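Local coordinates for protein putative oxygenase (Streptomyces viridochromogenes Tue57, PDB 4XAA) that probably acts as an iron- and 2-oxoglutarate-dependent dioxygenase and, in this crystal, holds a nickel ion in its metal site, at residues Asp54-Phe59 with Pro67-Val72; Val104-Tyr109 with Ile212-Pro217; Val112-Tyr117 with Ser205-Ile210. One frame throughout, in Å; residues are numbered along the deposited sequence.

All three contacts lie in the larger antiparallel sheet of the double-stranded beta-helix. Along the chain, interaction 1 closes first, as a hairpin of strands 56-59 and 68-72. Strand 105-114 then passes through interactions 2 and 3, and strand 207-215 returns through 3 and 2, so that interaction 3 is nested inside interaction 2. The centres of interactions 2 and 3 are about 23 Å apart, at the two ends of one strand pair. Interaction 1 is about 12 Å from interaction 3, which it touches through Leu69 N to Glu115 OE1 (2.9 Å), and about 22 Å from interaction 2. They belong to the sheet that makes one wall of the barrel; the nickel ion is held by His125, Asp127 and His196.

Interaction 1 (Asp54-Phe59 with Pro67-Val72); sequences DDYWNF and PVLYRV
Phe59 and Val68 make the tight end of this hairpin: the valine lies over one face of the ring, its CB 3.4 Å from Phe59 CZ. The phenylalanine reaches it because CG stands between the backbone N and the carbonyl carbon (chi1 59°). Close packing continues at Trp57, where the extended chain of Arg71 runs alongside the indole and sets CD over its face, 3.4 Å from Trp57 CE3; any cation-pi attraction is weak, and Arg71 NE bonds to His73 ND1, whose ring also stacks on Trp57. Trp57 CB sits over the face of Tyr70, 3.7 Å from CZ. A classic beta bulge sets Tyr70 and Arg71 both opposite Trp57, with Tyr70 N (2.9 Å, nearly straight) and Arg71 N (3.2 Å) bonded to Trp57 O.

Looser is the meeting of the partly exposed Phe59 and Tyr70 rings, which touch at their CD2 atoms but barely overlap, centroids 6.0 Å apart. Asn58 OD1 lies 3.5 Å from Pro67 CB, while ND2 turns back to Tyr56 O.

On the face opposite Trp57 and Phe59, Tyr56, Asn58 and Leu69 all pack against Phe46 of helix 29-47. Arg71 reaches to about 6 Å from the nickel ion, and strand 68-72 pairs onward with strand 105-114.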
loop_
_atom_site.group_PDB
_atom_site.type_symbol
_atom_site.label_atom_id
_atom_site.label_comp_id
_atom_site.label_asym_id
_atom_site.label_seq_id
_atom_site.Cartn_x
_atom_site.Cartn_y
_atom_site.Cartn_z
ATOM N N ASP A 54 14.187 -14.753 0.615
ATOM C CA ASP A 54 13.253 -14.646 1.714
ATOM C C ASP A 54 12.333 -13.446 1.556
ATOM O O ASP A 54 11.140 -13.540 1.836
ATOM C CB ASP A 54 14.001 -14.570 3.040
ATOM C CG ASP A 54 13.120 -14.936 4.222
ATOM O OD1 ASP A 54 12.854 -16.155 4.406
ATOM O OD2 ASP A 54 12.696 -14.005 4.957
ATOM N N ASP A 55 12.886 -12.326 1.097
ATOM C CA ASP A 55 12.092 -11.116 0.879
ATOM C C ASP A 55 11.123 -11.182 -0.307
ATOM O O ASP A 55 10.215 -10.353 -0.408
ATOM C CB ASP A 55 13.014 -9.911 0.702
ATOM C CG ASP A 55 13.719 -9.542 1.980
ATOM O OD1 ASP A 55 13.067 -9.653 3.041
ATOM O OD2 ASP A 55 14.921 -9.172 1.922
ATOM N N TYR A 56 11.299 -12.145 -1.205
ATOM C CA TYR A 56 10.342 -12.318 -2.301
ATOM C C TYR A 56 9.209 -13.284 -1.907
ATOM O O TYR A 56 9.339 -14.500 -2.045
ATOM C CB TYR A 56 11.048 -12.820 -3.553
ATOM C CG TYR A 56 11.831 -11.764 -4.303
ATOM C CD1 TYR A 56 12.909 -11.123 -3.716
ATOM C CD2 TYR A 56 11.505 -11.425 -5.606
ATOM C CE1 TYR A 56 13.628 -10.178 -4.399
ATOM C CE2 TYR A 56 12.231 -10.469 -6.304
ATOM C CZ TYR A 56 13.288 -9.852 -5.696
ATOM O OH TYR A 56 14.020 -8.902 -6.372
ATOM N N TRP A 57 8.107 -12.738 -1.402
ATOM C CA TRP A 57 6.982 -13.558 -0.950
ATOM C C TRP A 57 6.128 -14.002 -2.115
ATOM O O TRP A 57 5.662 -13.171 -2.899
ATOM C CB TRP A 57 6.096 -12.803 0.035
ATOM C CG TRP A 57 6.773 -12.394 1.278
ATOM C CD1 TRP A 57 8.099 -12.474 1.553
ATOM C CD2 TRP A 57 6.154 -11.812 2.428
ATOM N NE1 TRP A 57 8.348 -11.982 2.800
ATOM C CE2 TRP A 57 7.170 -11.568 3.364
ATOM C CE3 TRP A 57 4.836 -11.460 2.748
ATOM C CZ2 TRP A 57 6.919 -10.996 4.609
ATOM C CZ3 TRP A 57 4.584 -10.898 3.985
ATOM C CH2 TRP A 57 5.624 -10.669 4.902
ATOM N N ASN A 58 5.901 -15.311 -2.196
ATOM C CA ASN A 58 5.194 -15.916 -3.315
ATOM C C ASN A 58 4.355 -17.126 -2.888
ATOM O O ASN A 58 4.652 -17.771 -1.885
ATOM C CB ASN A 58 6.195 -16.335 -4.389
ATOM C CG ASN A 58 7.201 -17.365 -3.879
ATOM O OD1 ASN A 58 6.985 -18.574 -3.995
ATOM N ND2 ASN A 58 8.298 -16.888 -3.303
ATOM N N PHE A 59 3.295 -17.430 -3.635
ATOM C CA PHE A 59 2.609 -18.696 -3.426
ATOM C C PHE A 59 2.704 -19.576 -4.664
ATOM O O PHE A 59 2.803 -19.079 -5.785
ATOM C CB PHE A 59 1.149 -18.480 -3.022
ATOM C CG PHE A 59 0.325 -17.714 -4.023
ATOM C CD1 PHE A 59 -0.296 -18.367 -5.075
ATOM C CD2 PHE A 59 0.123 -16.351 -3.877
ATOM C CE1 PHE A 59 -1.073 -17.673 -5.979
ATOM C CE2 PHE A 59 -0.653 -15.662 -4.776
ATOM C CZ PHE A 59 -1.253 -16.323 -5.826
ATOM N N PRO A 67 5.708 -19.889 -9.493
ATOM C CA PRO A 67 4.954 -19.325 -8.360
ATOM C C PRO A 67 4.523 -17.864 -8.595
ATOM O O PRO A 67 5.078 -17.164 -9.450
ATOM C CB PRO A 67 5.946 -19.415 -7.187
ATOM C CG PRO A 67 6.973 -20.375 -7.613
ATOM C CD PRO A 67 7.069 -20.287 -9.101
ATOM N N VAL A 68 3.532 -17.411 -7.839
ATOM C CA VAL A 68 3.054 -16.045 -7.982
ATOM C C VAL A 68 3.710 -15.155 -6.943
ATOM O O VAL A 68 3.509 -15.331 -5.743
ATOM C CB VAL A 68 1.518 -15.956 -7.845
ATOM C CG1 VAL A 68 1.060 -14.505 -7.801
ATOM C CG2 VAL A 68 0.842 -16.693 -8.989
ATOM N N LEU A 69 4.507 -14.207 -7.421
ATOM C CA LEU A 69 5.108 -13.187 -6.573
ATOM C C LEU A 69 4.032 -12.188 -6.156
ATOM O O LEU A 69 3.269 -11.730 -6.999
ATOM C CB LEU A 69 6.249 -12.484 -7.314
ATOM C CG LEU A 69 7.041 -11.412 -6.555
ATOM C CD1 LEU A 69 7.802 -12.020 -5.394
ATOM C CD2 LEU A 69 7.979 -10.677 -7.499
ATOM N N TYR A 70 3.941 -11.878 -4.863
ATOM C CA TYR A 70 2.982 -10.874 -4.421
ATOM C C TYR A 70 3.599 -9.834 -3.486
ATOM O O TYR A 70 2.968 -8.830 -3.179
ATOM C CB TYR A 70 1.764 -11.530 -3.755
ATOM C CG TYR A 70 2.045 -12.336 -2.507
ATOM C CD1 TYR A 70 2.056 -11.737 -1.252
ATOM C CD2 TYR A 70 2.271 -13.707 -2.579
ATOM C CE1 TYR A 70 2.306 -12.480 -0.106
ATOM C CE2 TYR A 70 2.521 -14.450 -1.450
ATOM C CZ TYR A 70 2.541 -13.836 -0.212
ATOM O OH TYR A 70 2.781 -14.589 0.923
ATOM N N ARG A 71 4.835 -10.048 -3.053
ATOM C CA ARG A 71 5.502 -9.033 -2.248
ATOM C C ARG A 71 7.017 -9.101 -2.311
ATOM O O ARG A 71 7.608 -10.168 -2.391
ATOM C CB ARG A 71 5.053 -9.123 -0.791
ATOM C CG ARG A 71 5.507 -7.976 0.081
ATOM C CD ARG A 71 5.135 -8.267 1.486
ATOM N NE ARG A 71 5.308 -7.166 2.430
ATOM C CZ ARG A 71 4.308 -6.412 2.883
ATOM N NH1 ARG A 71 3.062 -6.609 2.470
ATOM N NH2 ARG A 71 4.553 -5.460 3.760
ATOM N N VAL A 72 7.629 -7.930 -2.319
ATOM C CA VAL A 72 9.034 -7.806 -2.025
ATOM C C VAL A 72 9.154 -7.073 -0.693
ATOM O O VAL A 72 8.798 -5.911 -0.576
ATOM C CB VAL A 72 9.789 -7.075 -3.113
ATOM C CG1 VAL A 72 11.274 -7.108 -2.804
ATOM C CG2 VAL A 72 9.524 -7.725 -4.453
#

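Interaction 2 (Val104-Tyr109 with Ile212-Pro217); sequences VVPTAY and IEYADP
Thr107 and Glu213 meet because of two first torsions. In Thr107 the hydroxyl stands between the backbone N and the carbonyl carbon (chi1 51°), while Glu213 carries CG opposite its own N (chi1 179°) and runs on extended, its CG close to the hydroxyl. Thr107 OG1 donates to Glu213 OE2 at 3.0 Å, reaching the oxygen on its anti side and 34° out of the carboxylate plane. The same OE2 forms a salt bridge with Arg128, so hydroxyl and guanidinium together restrain the carboxylate. The Thr107 methyl is left to pack on Ala215, with CG2 3.8 Å from Ala215 CB. Farther along this same face Val105 CG2 and Pro217 CG touch more loosely, at 4.1 Å.

The backbone grips the same place. Thr107 N bonds to Glu213 O at 2.6 Å, and farther out Val105 and Ala215 exchange a pair of N-H...O bonds, each 2.9 Å. Between the non-hydrogen-bonded pairs Pro106–Tyr214 and Tyr109–Ile212 the first strand has two residues and the second one, a bulge in which Thr107 and Ala108 both lie opposite Glu213.

The other face is largely apolar. Pro106 CB comes within 3.9 Å of Tyr214 CE1, and Tyr109 CD2 meets Ile212 CD1 at 3.6 Å. At the end of the strand Val104 packs its CB against Tyr214 CB.

In the antiparallel sheet of the double-stranded beta-helix, helix 90-100 packs on the apolar face of this strand pair, where Tyr214 rests on Leu92, Ala93 and Ala96. Glu213 lies about 8 Å from the nickel ion, and strand 136-142 borders strand 207-215 on its other side.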
loop_
_atom_site.group_PDB
_atom_site.type_symbol
_atom_site.label_atom_id
_atom_site.label_comp_id
_atom_site.label_asym_id
_atom_site.label_seq_id
_atom_site.Cartn_x
_atom_site.Cartn_y
_atom_site.Cartn_z
ATOM N N VAL A 104 6.847 12.034 11.861
ATOM C CA VAL A 104 6.821 10.610 11.600
ATOM C C VAL A 104 8.185 10.128 11.130
ATOM O O VAL A 104 8.993 10.910 10.627
ATOM C CB VAL A 104 5.753 10.231 10.533
ATOM C CG1 VAL A 104 4.345 10.501 11.051
ATOM C CG2 VAL A 104 5.994 10.976 9.231
ATOM N N VAL A 105 8.430 8.837 11.316
ATOM C CA VAL A 105 9.618 8.183 10.797
ATOM C C VAL A 105 9.178 6.919 10.060
ATOM O O VAL A 105 8.270 6.227 10.512
ATOM C CB VAL A 105 10.622 7.853 11.932
ATOM C CG1 VAL A 105 11.727 6.972 11.426
ATOM C CG2 VAL A 105 11.212 9.134 12.515
ATOM N N PRO A 106 9.789 6.636 8.896
ATOM C CA PRO A 106 9.432 5.414 8.165
ATOM C C PRO A 106 9.804 4.161 8.965
ATOM O O PRO A 106 10.859 4.148 9.587
ATOM C CB PRO A 106 10.265 5.517 6.886
ATOM C CG PRO A 106 11.444 6.378 7.282
ATOM C CD PRO A 106 10.855 7.394 8.214
ATOM N N THR A 107 8.962 3.132 8.953
ATOM C CA THR A 107 9.242 1.958 9.759
ATOM C C THR A 107 9.286 0.671 8.943
ATOM O O THR A 107 9.654 -0.378 9.460
ATOM C CB THR A 107 8.206 1.808 10.883
ATOM O OG1 THR A 107 6.890 1.880 10.329
ATOM C CG2 THR A 107 8.366 2.928 11.908
ATOM N N ALA A 108 8.928 0.758 7.669
ATOM C CA ALA A 108 8.846 -0.420 6.806
ATOM C C ALA A 108 8.573 -0.018 5.366
ATOM O O ALA A 108 7.823 0.914 5.089
ATOM C CB ALA A 108 7.756 -1.389 7.295
ATOM N N TYR A 109 9.179 -0.756 4.455
ATOM C CA TYR A 109 9.081 -0.483 3.039
ATOM C C TYR A 109 8.764 -1.779 2.334
ATOM O O TYR A 109 9.459 -2.772 2.531
ATOM C CB TYR A 109 10.395 0.080 2.485
ATOM C CG TYR A 109 10.975 1.283 3.199
ATOM C CD1 TYR A 109 11.604 1.149 4.428
ATOM C CD2 TYR A 109 10.943 2.544 2.615
ATOM C CE1 TYR A 109 12.154 2.236 5.079
ATOM C CE2 TYR A 109 11.501 3.645 3.253
ATOM C CZ TYR A 109 12.110 3.488 4.486
ATOM O OH TYR A 109 12.674 4.567 5.135
ATOM N N ILE A 212 4.915 2.208 2.210
ATOM C CA ILE A 212 5.862 2.639 3.220
ATOM C C ILE A 212 5.073 2.963 4.478
ATOM O O ILE A 212 4.056 3.646 4.435
ATOM C CB ILE A 212 6.708 3.870 2.736
ATOM C CG1 ILE A 212 7.450 3.543 1.439
ATOM C CG2 ILE A 212 7.715 4.316 3.780
ATOM C CD1 ILE A 212 8.436 4.630 1.004
ATOM N N GLU A 213 5.510 2.442 5.609
ATOM C CA GLU A 213 4.805 2.753 6.839
ATOM C C GLU A 213 5.504 3.876 7.591
ATOM O O GLU A 213 6.709 3.821 7.791
ATOM C CB GLU A 213 4.693 1.516 7.714
ATOM C CG GLU A 213 3.996 1.765 9.028
ATOM C CD GLU A 213 3.809 0.487 9.819
ATOM O OE1 GLU A 213 3.083 -0.412 9.332
ATOM O OE2 GLU A 213 4.393 0.375 10.917
ATOM N N TYR A 214 4.743 4.895 7.982
ATOM C CA TYR A 214 5.283 6.010 8.749
ATOM C C TYR A 214 4.624 6.078 10.102
ATOM O O TYR A 214 3.405 5.910 10.213
ATOM C CB TYR A 214 5.091 7.352 8.025
ATOM C CG TYR A 214 5.797 7.437 6.697
ATOM C CD1 TYR A 214 7.074 8.005 6.586
ATOM C CD2 TYR A 214 5.193 6.942 5.551
ATOM C CE1 TYR A 214 7.710 8.074 5.356
ATOM C CE2 TYR A 214 5.816 7.002 4.334
ATOM C CZ TYR A 214 7.065 7.565 4.238
ATOM O OH TYR A 214 7.656 7.597 3.007
ATOM N N ALA A 215 5.424 6.373 11.125
ATOM C CA ALA A 215 4.939 6.286 12.493
ATOM C C ALA A 215 5.356 7.450 13.361
ATOM O O ALA A 215 6.472 7.937 13.258
ATOM C CB ALA A 215 5.419 4.977 13.132
ATOM N N ASP A 216 4.438 7.887 14.217
ATOM C CA ASP A 216 4.787 8.681 15.375
ATOM C C ASP A 216 5.951 7.971 16.052
ATOM O O ASP A 216 5.810 6.814 16.428
ATOM C CB ASP A 216 3.590 8.807 16.323
ATOM C CG ASP A 216 3.882 9.676 17.546
ATOM O OD1 ASP A 216 5.058 9.936 17.866
ATOM O OD2 ASP A 216 2.919 10.103 18.205
ATOM N N PRO A 217 7.096 8.657 16.208
ATOM C CA PRO A 217 8.308 8.054 16.794
ATOM C C PRO A 217 8.099 7.561 18.227
ATOM O O PRO A 217 8.815 6.677 18.650
ATOM C CB PRO A 217 9.342 9.199 16.747
ATOM C CG PRO A 217 8.824 10.134 15.718
ATOM C CD PRO A 217 7.326 10.047 15.776
#

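Interaction 3 (Val112-Tyr117 with Ser205-Ile210); sequences VLKEPY and SWRRTI
Pro116 lies over one face of the Trp206 indole, its CD 3.5 Å from the centroid of the six-membered ring and 14° off the normal, a close CH-pi contact. Glu115 runs beside the same ring, CG 4.0 Å from Trp206 CZ3. Two guanidinium groups are also backed: Thr209 OG1 stands 3.2 Å above one face of Arg207, with Lys114 CE at the edge, and Trp206 CB sits 3.5 Å above the centre of Arg208, whose NH1 pairs with Asp144.

Backbone bonds join Val112 with Thr209 and Lys114 with Arg207, each pair in both directions, and Lys114 N to Arg207 O is the shortest at 2.7 Å. Strands 105-114 and 207-215 are neighbours in the larger sheet of the double-stranded beta-helix, the fold of the PhyH family. Arg207 follows His196 at the spacing of the HX10R element of related dioxygenases, where such an arginine binds the distal carboxylate of 2-oxoglutarate; a like role here is probable.

Lys114 and Arg207 lie side by side, Lys114 CG 3.7 Å from Arg207 CB. A bend at chi2 (-69°) turns the lysine tail off, and NZ is held by Ser198 OG and the carbonyls of Gly199 and Ala120, leaving it 5.3 Å from Arg207 NH1. Farther along, Val112 CG2 packs on Thr209 CB at 3.8 Å.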
loop_
_atom_site.group_PDB
_atom_site.type_symbol
_atom_site.label_atom_id
_atom_site.label_comp_id
_atom_site.label_asym_id
_atom_site.label_seq_id
_atom_site.Cartn_x
_atom_site.Cartn_y
_atom_site.Cartn_z
ATOM N N VAL A 112 4.243 -4.344 -2.927
ATOM C CA VAL A 112 3.180 -5.316 -3.091
ATOM C C VAL A 112 2.704 -5.295 -4.546
ATOM O O VAL A 112 2.804 -4.271 -5.252
ATOM C CB VAL A 112 2.026 -5.061 -2.119
ATOM C CG1 VAL A 112 2.591 -4.637 -0.770
ATOM C CG2 VAL A 112 1.104 -4.002 -2.656
ATOM N N LEU A 113 2.222 -6.457 -4.986
ATOM C CA LEU A 113 2.105 -6.774 -6.404
ATOM C C LEU A 113 0.912 -7.620 -6.709
ATOM O O LEU A 113 0.655 -8.604 -6.004
ATOM C CB LEU A 113 3.323 -7.557 -6.896
ATOM C CG LEU A 113 4.686 -7.087 -6.450
ATOM C CD1 LEU A 113 5.663 -8.168 -6.696
ATOM C CD2 LEU A 113 4.997 -5.872 -7.279
ATOM N N LYS A 114 0.228 -7.264 -7.791
ATOM C CA LYS A 114 -0.740 -8.139 -8.426
ATOM C C LYS A 114 -0.219 -8.530 -9.799
ATOM O O LYS A 114 -0.239 -7.706 -10.706
ATOM C CB LYS A 114 -2.096 -7.453 -8.560
ATOM C CG LYS A 114 -2.670 -6.895 -7.270
ATOM C CD LYS A 114 -3.083 -7.996 -6.292
ATOM C CE LYS A 114 -3.656 -7.376 -5.015
ATOM N NZ LYS A 114 -4.545 -8.315 -4.289
ATOM N N GLU A 115 0.271 -9.766 -9.942
ATOM C CA GLU A 115 0.620 -10.325 -11.255
ATOM C C GLU A 115 -0.631 -10.316 -12.128
ATOM O O GLU A 115 -1.744 -10.379 -11.614
ATOM C CB GLU A 115 1.149 -11.771 -11.155
ATOM C CG GLU A 115 2.443 -11.998 -10.374
ATOM C CD GLU A 115 3.180 -13.265 -10.816
ATOM O OE1 GLU A 115 4.271 -13.551 -10.287
ATOM O OE2 GLU A 115 2.675 -13.980 -11.706
ATOM N N PRO A 116 -0.457 -10.249 -13.451
ATOM C CA PRO A 116 -1.622 -10.364 -14.328
ATOM C C PRO A 116 -2.262 -11.727 -14.174
ATOM O O PRO A 116 -1.528 -12.680 -13.944
ATOM C CB PRO A 116 -1.031 -10.183 -15.726
ATOM C CG PRO A 116 0.199 -9.396 -15.510
ATOM C CD PRO A 116 0.759 -9.920 -14.206
ATOM N N TYR A 117 -3.592 -11.790 -14.227
ATOM C CA TYR A 117 -4.342 -13.051 -14.283
ATOM C C TYR A 117 -4.333 -13.904 -13.010
ATOM O O TYR A 117 -5.353 -14.486 -12.645
ATOM C CB TYR A 117 -3.818 -13.895 -15.439
ATOM C CG TYR A 117 -3.918 -13.202 -16.763
ATOM C CD1 TYR A 117 -5.142 -12.688 -17.203
ATOM C CD2 TYR A 117 -2.804 -13.044 -17.574
ATOM C CE1 TYR A 117 -5.259 -12.062 -18.413
ATOM C CE2 TYR A 117 -2.911 -12.404 -18.794
ATOM C CZ TYR A 117 -4.147 -11.915 -19.212
ATOM O OH TYR A 117 -4.277 -11.268 -20.429
ATOM N N SER A 205 -3.521 -6.890 -16.385
ATOM C CA SER A 205 -2.590 -5.830 -16.023
ATOM C C SER A 205 -1.894 -6.085 -14.681
ATOM O O SER A 205 -2.409 -6.812 -13.832
ATOM C CB SER A 205 -3.318 -4.478 -15.995
ATOM O OG SER A 205 -4.297 -4.428 -14.967
ATOM N N TRP A 206 -0.715 -5.496 -14.504
ATOM C CA TRP A 206 -0.074 -5.454 -13.193
ATOM C C TRP A 206 -0.769 -4.455 -12.295
ATOM O O TRP A 206 -1.305 -3.456 -12.761
ATOM C CB TRP A 206 1.406 -5.074 -13.303
ATOM C CG TRP A 206 2.199 -6.068 -14.046
ATOM C CD1 TRP A 206 2.339 -6.151 -15.398
ATOM C CD2 TRP A 206 2.945 -7.152 -13.492
ATOM N NE1 TRP A 206 3.135 -7.220 -15.721
ATOM C CE2 TRP A 206 3.514 -7.857 -14.568
ATOM C CE3 TRP A 206 3.185 -7.598 -12.190
ATOM C CZ2 TRP A 206 4.310 -8.980 -14.386
ATOM C CZ3 TRP A 206 3.979 -8.713 -12.010
ATOM C CH2 TRP A 206 4.537 -9.389 -13.101
ATOM N N ARG A 207 -0.783 -4.734 -11.002
ATOM C CA ARG A 207 -0.945 -3.663 -10.046
ATOM C C ARG A 207 0.308 -3.666 -9.165
ATOM O O ARG A 207 0.568 -4.626 -8.445
ATOM C CB ARG A 207 -2.217 -3.804 -9.209
ATOM C CG ARG A 207 -2.389 -2.605 -8.262
ATOM C CD ARG A 207 -3.409 -2.821 -7.156
ATOM N NE ARG A 207 -3.339 -1.744 -6.165
ATOM C CZ ARG A 207 -3.323 -1.931 -4.844
ATOM N NH1 ARG A 207 -3.383 -3.161 -4.347
ATOM N NH2 ARG A 207 -3.257 -0.889 -4.017
ATOM N N ARG A 208 1.096 -2.599 -9.256
ATOM C CA ARG A 208 2.310 -2.483 -8.481
ATOM C C ARG A 208 2.215 -1.282 -7.563
ATOM O O ARG A 208 1.861 -0.192 -7.992
ATOM C CB ARG A 208 3.529 -2.349 -9.387
ATOM C CG ARG A 208 3.600 -3.346 -10.533
ATOM C CD ARG A 208 4.854 -3.083 -11.331
ATOM N NE ARG A 208 4.820 -3.563 -12.709
ATOM C CZ ARG A 208 4.196 -2.943 -13.702
ATOM N NH1 ARG A 208 3.508 -1.840 -13.465
ATOM N NH2 ARG A 208 4.244 -3.440 -14.930
ATOM N N THR A 209 2.554 -1.489 -6.298
ATOM C CA THR A 209 2.417 -0.465 -5.281
ATOM C C THR A 209 3.637 -0.496 -4.371
ATOM O O THR A 209 4.117 -1.566 -4.014
ATOM C CB THR A 209 1.121 -0.685 -4.458
ATOM O OG1 THR A 209 -0.009 -0.577 -5.326
ATOM C CG2 THR A 209 0.978 0.333 -3.352
ATOM N N ILE A 210 4.154 0.673 -4.022
ATOM C CA ILE A 210 5.160 0.778 -2.971
ATOM C C ILE A 210 4.479 1.239 -1.688
ATOM O O ILE A 210 3.978 2.353 -1.621
ATOM C CB ILE A 210 6.306 1.761 -3.355
ATOM C CG1 ILE A 210 7.129 1.191 -4.506
ATOM C CG2 ILE A 210 7.215 2.043 -2.175
ATOM C CD1 ILE A 210 8.121 2.164 -5.068
#